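DTDP-4-dehydrorhamnose 3,5-epimerase (Bacillus anthracis str. Ames, PDB 3RYK) catalyses epimerisation at carbons 3 and 5 of the sugar ring of dTDP-4-dehydrorhamnose, a step in the dTDP-L-rhamnose pathway. Local coordinates at residues F50-S53 and Y54-K57; I109-R113 and K114-T118; I126-A129 and D130-R133; W172-K175 and E176-I179. All blocks are in the same frame, centred on the assembly; numbering follows the deposited sequence. Where two conformers were deposited one is given.

Interaction 1: F50-S53 and Y54-K57; sequences FTES and YNKK. With TYD (thymidine-5'-diphosphate), chain D.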
# COMPACT_ATOMS: atom_id res chain seq x y z
N PHE A 50 5.37 -13.27 0.69
CA PHE A 50 4.89 -12.53 -0.45
C PHE A 50 3.38 -12.59 -0.45
O PHE A 50 2.78 -13.60 -0.06
CB PHE A 50 5.34 -13.13 -1.78
CG PHE A 50 4.72 -12.45 -2.97
CD1 PHE A 50 5.35 -11.39 -3.59
CD2 PHE A 50 3.48 -12.85 -3.44
CE1 PHE A 50 4.75 -10.75 -4.67
CE2 PHE A 50 2.88 -12.23 -4.52
CZ PHE A 50 3.51 -11.17 -5.13
N THR A 51 2.74 -11.51 -0.88
CA THR A 51 1.29 -11.49 -0.96
C THR A 51 0.82 -10.42 -1.94
O THR A 51 1.50 -9.40 -2.11
CB THR A 51 0.60 -11.24 0.41
OG1 THR A 51 -0.82 -11.29 0.27
CG2 THR A 51 0.97 -9.89 0.99
N GLU A 52 -0.29 -10.71 -2.62
CA GLU A 52 -0.92 -9.77 -3.54
C GLU A 52 -1.90 -9.16 -2.54
O GLU A 52 -2.88 -9.81 -2.15
CB GLU A 52 -1.65 -10.42 -4.73
CG GLU A 52 -0.77 -11.17 -5.73
CD GLU A 52 -1.57 -11.76 -6.90
OE1 GLU A 52 -2.79 -11.51 -7.01
OE2 GLU A 52 -0.95 -12.49 -7.73
N SER A 53 -1.63 -7.94 -2.10
CA SER A 53 -2.50 -7.28 -1.13
C SER A 53 -3.74 -6.68 -1.80
O SER A 53 -4.67 -6.25 -1.13
CB SER A 53 -1.75 -6.24 -0.30
OG SER A 53 -1.22 -5.20 -1.08
N TYR A 54 -3.74 -6.65 -3.13
CA TYR A 54 -4.85 -6.14 -3.92
C TYR A 54 -4.80 -6.69 -5.33
O TYR A 54 -3.76 -6.65 -5.98
CB TYR A 54 -4.87 -4.60 -3.97
CG TYR A 54 -5.89 -4.01 -4.94
CD1 TYR A 54 -7.23 -3.87 -4.59
CD2 TYR A 54 -5.51 -3.57 -6.22
CE1 TYR A 54 -8.16 -3.33 -5.49
CE2 TYR A 54 -6.43 -3.02 -7.11
CZ TYR A 54 -7.75 -2.91 -6.74
OH TYR A 54 -8.67 -2.37 -7.65
N ASN A 55 -5.94 -7.18 -5.78
CA ASN A 55 -6.11 -7.72 -7.11
C ASN A 55 -7.53 -7.34 -7.50
O ASN A 55 -8.49 -7.90 -6.98
CB ASN A 55 -5.83 -9.22 -7.18
CG ASN A 55 -6.04 -9.79 -8.57
OD1 ASN A 55 -6.92 -9.35 -9.32
ND2 ASN A 55 -5.25 -10.81 -8.91
N LYS A 56 -7.63 -6.38 -8.42
CA LYS A 56 -8.91 -5.84 -8.89
C LYS A 56 -9.89 -6.91 -9.37
O LYS A 56 -11.01 -7.01 -8.85
CB LYS A 56 -8.66 -4.77 -9.97
CG LYS A 56 -9.88 -3.98 -10.40
CD LYS A 56 -9.49 -2.83 -11.32
CE LYS A 56 -10.70 -1.94 -11.68
NZ LYS A 56 -10.28 -0.76 -12.49
N LYS A 57 -9.44 -7.72 -10.32
CA LYS A 57 -10.26 -8.81 -10.88
C LYS A 57 -10.69 -9.84 -9.82
O LYS A 57 -11.78 -10.43 -9.95
CB LYS A 57 -9.47 -9.46 -12.01
CG LYS A 57 -10.09 -10.66 -12.69
CD LYS A 57 -9.18 -11.14 -13.83
CE LYS A 57 -7.77 -11.56 -13.38
NZ LYS A 57 -7.81 -12.65 -12.35
PA TYD D . 8.74 -15.38 -6.28
O1A TYD D . 8.78 -15.52 -7.79
O2A TYD D . 9.42 -14.20 -5.62
O3A TYD D . 9.32 -16.75 -5.67
PB TYD D . 10.74 -16.90 -4.92
O1B TYD D . 10.45 -16.48 -3.50
O2B TYD D . 11.01 -18.39 -5.07
O3B TYD D . 11.70 -16.01 -5.69
O5' TYD D . 7.19 -15.37 -5.83
C5' TYD D . 6.69 -16.06 -4.68
C4' TYD D . 5.31 -16.62 -4.99
O4' TYD D . 4.42 -15.53 -5.19
C3' TYD D . 5.27 -17.46 -6.25
O3' TYD D . 4.84 -18.79 -5.94
C2' TYD D . 4.30 -16.78 -7.20
C1' TYD D . 3.59 -15.74 -6.34
N1 TYD D . 3.37 -14.44 -7.01
C2 TYD D . 2.12 -13.95 -7.14
O2 TYD D . 1.04 -14.64 -6.65
N3 TYD D . 1.88 -12.76 -7.74
C4 TYD D . 2.89 -12.02 -8.24
O4 TYD D . 2.62 -10.82 -8.82
C5 TYD D . 4.27 -12.55 -8.11
C5M TYD D . 5.47 -11.81 -8.62
C6 TYD D . 4.44 -13.77 -7.48

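Interaction 2: I109-R113 and K114-T118; sequences IVDLR and KDSPT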
# COMPACT_ATOMS: atom_id res chain seq x y z
N ILE A 109 -16.83 0.73 12.14
CA ILE A 109 -17.60 1.25 11.01
C ILE A 109 -19.02 1.35 11.51
O ILE A 109 -19.46 0.51 12.30
CB ILE A 109 -17.50 0.44 9.67
CG1 ILE A 109 -18.20 -0.92 9.74
CG2 ILE A 109 -16.04 0.28 9.24
CD1 ILE A 109 -18.10 -1.69 8.44
N VAL A 110 -19.72 2.41 11.09
CA VAL A 110 -21.10 2.65 11.48
C VAL A 110 -21.96 2.84 10.21
O VAL A 110 -21.59 3.60 9.32
CB VAL A 110 -21.19 3.96 12.32
CG1 VAL A 110 -22.60 4.08 12.92
CG2 VAL A 110 -20.14 3.99 13.43
N ASP A 111 -23.08 2.12 10.12
CA ASP A 111 -23.97 2.20 8.96
C ASP A 111 -24.83 3.46 9.15
O ASP A 111 -25.66 3.52 10.07
CB ASP A 111 -24.82 0.92 8.83
CG ASP A 111 -25.69 0.89 7.56
OD1 ASP A 111 -25.83 1.93 6.89
OD2 ASP A 111 -26.24 -0.20 7.21
N LEU A 112 -24.64 4.46 8.29
CA LEU A 112 -25.42 5.71 8.39
C LEU A 112 -26.49 5.87 7.30
O LEU A 112 -27.02 6.96 7.09
CB LEU A 112 -24.48 6.93 8.43
CG LEU A 112 -23.54 7.01 9.63
CD1 LEU A 112 -22.82 8.35 9.69
CD2 LEU A 112 -24.31 6.79 10.90
N ARG A 113 -26.81 4.77 6.63
CA ARG A 113 -27.83 4.77 5.59
C ARG A 113 -29.17 4.67 6.36
O ARG A 113 -29.51 3.62 6.89
CB ARG A 113 -27.56 3.59 4.65
CG ARG A 113 -26.20 3.67 3.94
CD ARG A 113 -25.86 2.38 3.18
NE ARG A 113 -25.79 1.24 4.08
CZ ARG A 113 -25.50 -0.01 3.72
NH1 ARG A 113 -25.22 -0.30 2.45
NH2 ARG A 113 -25.47 -0.97 4.63
N LYS A 114 -29.91 5.78 6.41
CA LYS A 114 -31.20 5.83 7.13
C LYS A 114 -32.22 4.78 6.69
O LYS A 114 -33.03 4.34 7.51
CB LYS A 114 -31.81 7.24 7.04
CG LYS A 114 -33.12 7.40 7.82
CD LYS A 114 -33.59 8.84 7.82
CE LYS A 114 -34.86 9.02 8.64
NZ LYS A 114 -35.28 10.44 8.67
N ASP A 115 -32.15 4.37 5.43
CA ASP A 115 -33.05 3.36 4.88
C ASP A 115 -32.67 1.95 5.34
O ASP A 115 -33.51 1.09 5.56
CB ASP A 115 -32.88 3.32 3.35
CG ASP A 115 -33.21 4.65 2.67
OD1 ASP A 115 -34.06 5.42 3.16
OD2 ASP A 115 -32.63 4.88 1.58
N SER A 116 -31.36 1.74 5.45
CA SER A 116 -30.81 0.45 5.84
C SER A 116 -31.44 -0.24 7.05
O SER A 116 -31.69 0.40 8.07
CB SER A 116 -29.30 0.58 6.07
OG SER A 116 -28.73 -0.64 6.46
N PRO A 117 -31.69 -1.55 6.94
CA PRO A 117 -32.26 -2.24 8.10
C PRO A 117 -31.27 -2.15 9.26
O PRO A 117 -31.69 -2.01 10.41
CB PRO A 117 -32.44 -3.68 7.62
CG PRO A 117 -31.57 -3.82 6.41
CD PRO A 117 -31.40 -2.47 5.83
N THR A 118 -29.98 -2.19 8.95
CA THR A 118 -28.91 -2.11 9.95
C THR A 118 -28.47 -0.67 10.26
O THR A 118 -27.33 -0.42 10.68
CB THR A 118 -27.68 -2.98 9.54
OG1 THR A 118 -27.09 -2.48 8.33
CG2 THR A 118 -28.08 -4.44 9.36

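Interaction 3: I126-A129 and D130-R133; sequences ILSA and DNHR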
# COMPACT_ATOMS: atom_id res chain seq x y z
N ILE A 126 -10.41 -6.05 14.40
CA ILE A 126 -9.00 -5.93 14.72
C ILE A 126 -8.24 -6.24 13.44
O ILE A 126 -8.27 -7.39 12.97
CB ILE A 126 -8.54 -6.86 15.88
CG1 ILE A 126 -9.24 -6.50 17.21
CG2 ILE A 126 -7.05 -6.79 16.06
CD1 ILE A 126 -8.91 -7.44 18.38
N LEU A 127 -7.57 -5.22 12.91
CA LEU A 127 -6.77 -5.29 11.71
C LEU A 127 -5.32 -5.10 12.16
O LEU A 127 -5.00 -4.19 12.94
CB LEU A 127 -7.21 -4.23 10.71
CG LEU A 127 -8.71 -4.24 10.35
CD1 LEU A 127 -9.08 -3.17 9.32
CD2 LEU A 127 -9.13 -5.62 9.87
N SER A 128 -4.44 -5.98 11.71
CA SER A 128 -3.04 -5.88 12.11
C SER A 128 -2.03 -6.28 11.03
O SER A 128 -2.39 -6.83 9.98
CB SER A 128 -2.81 -6.74 13.35
OG SER A 128 -2.97 -8.13 13.02
N ALA A 129 -0.76 -6.00 11.32
CA ALA A 129 0.31 -6.31 10.42
C ALA A 129 0.43 -7.82 10.36
O ALA A 129 0.70 -8.36 9.30
CB ALA A 129 1.61 -5.67 10.89
N ASP A 130 0.20 -8.48 11.49
CA ASP A 130 0.28 -9.96 11.56
C ASP A 130 -0.89 -10.69 10.91
O ASP A 130 -0.66 -11.73 10.28
CB ASP A 130 0.54 -10.44 12.99
CG ASP A 130 1.98 -10.17 13.44
OD1 ASP A 130 2.89 -10.96 13.07
OD2 ASP A 130 2.18 -9.23 14.23
N ASN A 131 -2.11 -10.17 11.01
CA ASN A 131 -3.26 -10.88 10.38
C ASN A 131 -3.50 -10.52 8.91
O ASN A 131 -4.22 -11.24 8.20
CB ASN A 131 -4.56 -10.88 11.24
CG ASN A 131 -5.23 -9.51 11.35
OD1 ASN A 131 -4.98 -8.61 10.57
ND2 ASN A 131 -6.16 -9.41 12.29
N HIS A 132 -2.90 -9.40 8.47
CA HIS A 132 -2.98 -8.88 7.10
C HIS A 132 -4.42 -8.66 6.63
O HIS A 132 -4.67 -8.57 5.41
CB HIS A 132 -2.28 -9.85 6.12
CG HIS A 132 -0.90 -10.25 6.53
ND1 HIS A 132 0.21 -9.45 6.31
CD2 HIS A 132 -0.44 -11.37 7.15
CE1 HIS A 132 1.28 -10.06 6.79
NE2 HIS A 132 0.91 -11.22 7.30
N ARG A 133 -5.35 -8.53 7.57
CA ARG A 133 -6.75 -8.36 7.23
C ARG A 133 -7.08 -7.02 6.68
O ARG A 133 -6.37 -6.05 6.95
CB ARG A 133 -7.68 -8.75 8.39
CG ARG A 133 -7.66 -10.27 8.66
CD ARG A 133 -8.59 -10.68 9.77
NE ARG A 133 -8.55 -12.15 9.92
CZ ARG A 133 -9.33 -12.84 10.75
NH1 ARG A 133 -10.22 -12.22 11.52
NH2 ARG A 133 -9.25 -14.17 10.80
O HOH W 1 -10.02 -9.42 12.39
O HOH W 2 -4.06 -5.47 7.85

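Interaction 4: W172-K175 and E176-I179; sequences WNDK and ELAI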
# COMPACT_ATOMS: atom_id res chain seq x y z
N TRP A 172 -16.05 10.52 18.12
CA TRP A 172 -15.67 9.18 18.60
C TRP A 172 -16.52 8.65 19.77
O TRP A 172 -16.92 7.49 19.74
CB TRP A 172 -14.19 9.16 19.02
CG TRP A 172 -13.92 9.92 20.28
CD1 TRP A 172 -13.85 11.27 20.43
CD2 TRP A 172 -13.65 9.35 21.56
NE1 TRP A 172 -13.58 11.58 21.75
CE2 TRP A 172 -13.46 10.42 22.46
CE3 TRP A 172 -13.58 8.05 22.05
CZ2 TRP A 172 -13.19 10.21 23.82
CZ3 TRP A 172 -13.32 7.84 23.39
CH2 TRP A 172 -13.12 8.92 24.27
N ASN A 173 -16.80 9.48 20.77
CA ASN A 173 -17.56 9.03 21.93
C ASN A 173 -19.08 9.28 21.95
O ASN A 173 -19.71 9.25 23.01
CB ASN A 173 -16.93 9.56 23.21
CG ASN A 173 -16.98 11.07 23.30
OD1 ASN A 173 -17.56 11.73 22.43
ND2 ASN A 173 -16.39 11.62 24.34
N ASP A 174 -19.67 9.52 20.79
CA ASP A 174 -21.11 9.74 20.71
C ASP A 174 -21.79 8.70 21.60
O ASP A 174 -21.57 7.49 21.45
CB ASP A 174 -21.59 9.50 19.29
CG ASP A 174 -23.08 9.73 19.15
OD1 ASP A 174 -23.52 10.90 19.05
OD2 ASP A 174 -23.81 8.74 19.08
N LYS A 175 -22.61 9.15 22.56
CA LYS A 175 -23.30 8.21 23.47
C LYS A 175 -24.38 7.34 22.85
O LYS A 175 -24.80 6.36 23.47
CB LYS A 175 -23.93 8.95 24.66
CG LYS A 175 -22.96 9.62 25.60
CD LYS A 175 -23.66 10.24 26.80
CE LYS A 175 -24.70 11.29 26.42
NZ LYS A 175 -25.33 11.92 27.61
N GLU A 176 -24.86 7.70 21.65
CA GLU A 176 -25.90 6.90 21.01
C GLU A 176 -25.31 5.58 20.53
O GLU A 176 -25.97 4.55 20.59
CB GLU A 176 -26.51 7.60 19.79
CG GLU A 176 -27.10 9.00 19.99
CD GLU A 176 -27.75 9.52 18.71
OE1 GLU A 176 -27.94 8.73 17.75
OE2 GLU A 176 -28.08 10.73 18.66
N LEU A 177 -24.07 5.63 20.05
CA LEU A 177 -23.36 4.45 19.54
C LEU A 177 -22.69 3.65 20.65
O LEU A 177 -22.58 2.42 20.56
CB LEU A 177 -22.35 4.86 18.46
CG LEU A 177 -22.90 5.51 17.17
CD1 LEU A 177 -21.81 5.81 16.13
CD2 LEU A 177 -24.02 4.66 16.57
N ALA A 178 -22.23 4.36 21.68
CA ALA A 178 -21.56 3.79 22.85
C ALA A 178 -20.49 2.77 22.46
O ALA A 178 -20.49 1.65 22.94
CB ALA A 178 -22.58 3.17 23.78
N ILE A 179 -19.59 3.18 21.57
CA ILE A 179 -18.53 2.28 21.11
C ILE A 179 -17.53 2.03 22.26
O ILE A 179 -17.09 2.97 22.93
CB ILE A 179 -17.82 2.84 19.85
CG1 ILE A 179 -18.85 3.04 18.73
CG2 ILE A 179 -16.69 1.89 19.41
CD1 ILE A 179 -18.38 3.86 17.57
O HOH W 3 -19.28 6.28 20.81

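Interaction 1: F50-S53 and Y54-K57
E52 and N55 lie side by side and point the same way, and the E52 side chain runs from this local pair to the thymine of the bound thymidine diphosphate. At CB, chi1 of -65° sets CG beside the backbone N, and the chain continues extended. E52 CG comes within 3.7 Å of N3 of the nucleotide. At the tip the two carboxylate oxygens divide the work. E52 OE2 accepts a hydrogen bond from the thymine N3 at 2.8 Å, while E52 OE1 takes one from N55 ND2 at 3.2 Å. The second bond is nearly straight (169°) and uses the syn side of OE1, so N55 can help hold the rotation of the carboxylate. Beside E52, the F50 ring faces the base: C6 of the nucleotide stands 3.5 Å above the ring plane, offset toward the rim. Together they match one edge and one face of thymine. N55 is also the N-cap of helix 56-61, its OD1 accepting from V58 N. The contact thus spans the corner at S53 inside strand 48-55 and runs on to that helix, while T51, E52 and Y54 join an antiparallel ladder with a strand of the second subunit.

Interaction 2: I109-R113 and K114-T118
The carboxylate of D111 is shared between the guanidinium of R113 and the hydroxyls of S116 and T118. D111 CG lies in the guanidinium plane, at the edge formed by NE and NH2, and T118 OG1 sits near the same plane. The carboxylate itself is met differently: both arginine nitrogens come from above its plane, R113 NE to D111 OD1 at 2.9 Å and R113 NH2 to D111 OD2, the salt bridge, at 2.8 Å. R113 N comes to D111 OD1 nearly along the C-O bond, across the plane from R113 NE, at 3.0 Å. OD2 carries two hydroxyl donors besides the arginine. S116 OG reaches D111 OD2 on the syn side but well out of the carboxylate plane, at 2.6 Å, and T118 OG1 on the anti side at 2.7 Å, the latter only 16° out of that plane. Five donors therefore surround a buried carboxylate, a pattern consistent with a stably ionised aspartate whose rotation is fixed. The torsions suit this: chi1 of -175° turns D111 CG toward the loop, and the bend at chi3 (-60°) folds the R113 chain back so that its head faces D111. A weak backbone bond from S116 N to R113 O, 3.0 Å long, closes the turn. R113 has further partners in the salt bridge from NH1 to D34 and the hydrogen bond from NH2 to F32 O. The bond from R113 N to D111 OD1 defines an Asx turn, here ending strand 104-111 and opening the loop to strand 122-128 in the five-stranded sheet of this jelly-roll-like fold.

Interaction 3: I126-A129 and D130-R133
N131 OD1 is gripped by two backbone nitrogens, S128 N at 2.9 Å and R133 N at 3.0 Å, which approach from opposite faces of the amide plane. Neither lies in that plane; each donor stands some 40° out of it. The other end of the amide is engaged as well, since N131 ND2 donates to I126 O at 3.0 Å with the acceptor close to the amide plane. With both ends bonded, the N131 amide cannot flip without breaking its bonds, and it bonds to the main chain at the end of strand 122-128. A chi1 of 70° places CG between the backbone N and the carbonyl carbon, folding the side chain back over the strand it has just left. S128 answers in kind: its OG accepts from N131 N at 3.0 Å, and its carbonyl O receives H132 N, also at 3.0 Å. H132 adopts a left-handed backbone conformation, which turns the chain toward R133. A129 O stands 3.1 Å above one face of the H132 ring, offset toward the rim, while F49 meets the same ring edge to face. At the other end, L127 CD2 touches R133 CB at 3.8 Å, the two side chains crossing at about a right angle. A water donates to I126 O and accepts from R133 NH1, tying the arginine head back to the strand. The bond from R133 N to N131 OD1 makes an Asx turn, part of the bend that carries the chain from strand 122-128 to strand 134-137, between two sheets of the jelly-roll-like fold.

Interaction 4: W172-K175 and E176-I179
D174 and E176 set their carboxylates at 63° to one another, with the D174 group turned in against the backbone of the turn and the E176 group led outward. The inward turn follows from chi1 of -180°, which carries the D174 CG beside its own carbonyl carbon and brings OD2 over the amides that follow. D174 OD2 accepts from L177 N on the anti side at 3.3 Å, and more weakly from E176 N at 3.0 Å. The same oxygen is close to E176 CB, 3.0 Å away, a tight fit. E176 OE1, of like charge, stays 4.3 Å from D174 OD2. D174 OD1 has its own partner, L198 N near the chain end. The D174 carbonyl points to much the same side as OD2, so L177 N meets both oxygens, D174 O only weakly, while A178 N donates to D174 O at 3.2 Å, in the carbonyl plane. A water completes the turn by donating to D174 O at 2.7 Å and to W172 O while accepting from I179 N. W172 points away from the 176-179 segment; N173 CB lies over the centre of one face of the W172 ring, 3.5 Å above its plane, and W181 meets the same indole. The turn lies in the loop between strand 167-169 and helix 190-193, L177 against L198 and I179 against Y106 and V108 of strand 104-111.

How the interactions relate
Interactions 2 and 3 are surface contacts, whereas interactions 1 and 4 are partly buried. Interactions 2 and 3 follow the ends of neighbouring strands, 104-111 and 122-128, and both contain an Asx turn; the first relies on a carboxylate salt-bridged to an arginine, the second on a neutral amide. Interaction 4 uses an aspartate too, but mainly for main-chain amides, and it touches interaction 2 through V110 CG2 and L177 CD1 at 3.7 Å. Interaction 1 stands apart in purpose, pairing a carboxylate with a bound nucleotide at the subunit interface. Its centre lies about 35 Å from that of interaction 4, across the chain, yet its nearest atoms are about 5 Å from interaction 3.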